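Local structure of inactivation-no-after-potential D protein (Drosophila melanogaster, 2QKV) at residues A[62-65]-A[66-69]. The protein serves as a scaffold in G protein-coupled visual signalling, this chain being its fifth PDZ domain, a peptide-binding module. The protein carries 1 engineered substitution. Residues are numbered along the deposited sequence; the frame is centred on the assembly and turned at random.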
loop_
_atom_site.group_PDB
_atom_site.type_symbol
_atom_site.label_atom_id
_atom_site.label_comp_id
_atom_site.label_asym_id
_atom_site.label_seq_id
_atom_site.Cartn_x
_atom_site.Cartn_y
_atom_site.Cartn_z
ATOM N N ASP A 62 -7.752 -13.711 -13.476
ATOM C CA ASP A 62 -7.138 -12.443 -13.106
ATOM C C ASP A 62 -6.442 -12.520 -11.754
ATOM O O ASP A 62 -7.076 -12.840 -10.746
ATOM C CB ASP A 62 -8.190 -11.328 -13.064
ATOM C CG ASP A 62 -8.640 -10.896 -14.445
ATOM O OD1 ASP A 62 -7.769 -10.671 -15.311
ATOM O OD2 ASP A 62 -9.861 -10.762 -14.657
ATOM N N ALA A 63 -5.144 -12.224 -11.742
ATOM C CA ALA A 63 -4.379 -12.219 -10.499
ATOM C C ALA A 63 -4.909 -11.072 -9.643
ATOM O O ALA A 63 -5.108 -9.962 -10.144
ATOM C CB ALA A 63 -2.895 -12.018 -10.796
ATOM N N LEU A 64 -5.144 -11.338 -8.359
ATOM C CA LEU A 64 -5.681 -10.318 -7.466
ATOM C C LEU A 64 -4.635 -9.507 -6.712
ATOM O O LEU A 64 -4.971 -8.503 -6.087
ATOM C CB LEU A 64 -6.655 -10.951 -6.460
ATOM C CG LEU A 64 -7.846 -11.739 -7.027
ATOM C CD1 LEU A 64 -8.733 -12.205 -5.878
ATOM C CD2 LEU A 64 -8.646 -10.874 -7.987
ATOM N N GLU A 65 -3.374 -9.924 -6.762
ATOM C CA GLU A 65 -2.348 -9.165 -6.049
ATOM C C GLU A 65 -2.317 -7.701 -6.484
ATOM O O GLU A 65 -2.339 -7.392 -7.679
ATOM C CB GLU A 65 -0.958 -9.794 -6.248
ATOM C CG GLU A 65 -0.586 -10.035 -7.677
ATOM C CD GLU A 65 -0.777 -11.485 -8.087
ATOM O OE1 GLU A 65 -1.803 -12.100 -7.699
ATOM O OE2 GLU A 65 0.105 -12.004 -8.802
ATOM N N GLY A 66 -2.314 -6.810 -5.496
ATOM C CA GLY A 66 -2.247 -5.387 -5.766
ATOM C C GLY A 66 -3.480 -4.697 -6.308
ATOM O O GLY A 66 -3.466 -3.488 -6.489
ATOM N N LEU A 67 -4.542 -5.434 -6.586
ATOM C CA LEU A 67 -5.725 -4.793 -7.131
ATOM C C LEU A 67 -6.543 -4.069 -6.079
ATOM O O LEU A 67 -6.623 -4.504 -4.925
ATOM C CB LEU A 67 -6.648 -5.826 -7.799
ATOM C CG LEU A 67 -6.175 -6.598 -9.032
ATOM C CD1 LEU A 67 -7.322 -7.494 -9.530
ATOM C CD2 LEU A 67 -5.770 -5.622 -10.137
ATOM N N PRO A 68 -7.147 -2.931 -6.450
ATOM C CA PRO A 68 -7.987 -2.192 -5.500
ATOM C C PRO A 68 -9.171 -3.107 -5.232
ATOM O O PRO A 68 -9.589 -3.846 -6.131
ATOM C CB PRO A 68 -8.442 -0.966 -6.298
ATOM C CG PRO A 68 -7.332 -0.758 -7.280
ATOM C CD PRO A 68 -6.931 -2.156 -7.684
ATOM N N PHE A 69 -9.720 -3.064 -4.026
ATOM C CA PHE A 69 -10.848 -3.935 -3.730
ATOM C C PHE A 69 -12.041 -3.630 -4.634
ATOM O O PHE A 69 -12.822 -4.525 -4.963
ATOM C CB PHE A 69 -11.247 -3.826 -2.253
ATOM C CG PHE A 69 -12.261 -4.846 -1.831
ATOM C CD1 PHE A 69 -12.004 -6.208 -1.993
ATOM C CD2 PHE A 69 -13.475 -4.455 -1.291
ATOM C CE1 PHE A 69 -12.947 -7.167 -1.626
ATOM C CE2 PHE A 69 -14.423 -5.401 -0.920
ATOM C CZ PHE A 69 -14.161 -6.764 -1.088
#
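L67, the last residue of a tight turn, lays its side chain back against A63 and L64, and it can be followed atom by atom. L67 CB lies 3.6 Å from L64 O. CG comes next, about equally distant from two backbone oxygens, A63 O and L64 O. With CG anti to the carbonyl carbon (chi1 -64°), the branch is carried back toward A63 and L64 rather than along the chain toward P68. CD1 does most of the touching: L67 CD1 lies 3.4 Å from A63 O, near enough for van der Waals contact. The same methyl, L67 CD1, is 3.9 Å from L64 CD2. The two leucine side chains cross at about a right angle and meet at these branch ends.

The backbone evidence identifies a type II beta turn from L64 to L67, with E65 and G66 at its corners. Its closing bond runs from L67 N to L64 O, 3.1 Å long and nearly straight at hydrogen (167°), although the donor stands 44° out of the carbonyl plane. G66 has a positive phi, and a CB there would run into E65 O, so a residue without a side chain suits this corner. In the PDZ fold the turn links strand 62-63 to helix 69-77, whose N-cap is P68; in PDZ domains generally, that helix flanks the peptide groove. L64 and L67 both also touch S72 on this helix, tying the turn to its first part. Cut back to an alanine, L67 would lose CG and both methyls, which would probably open a gap beside L64 CD2 and S72. E65 O accepts a hydrogen bond from R4 of a neighbouring subunit, which also packs on L67.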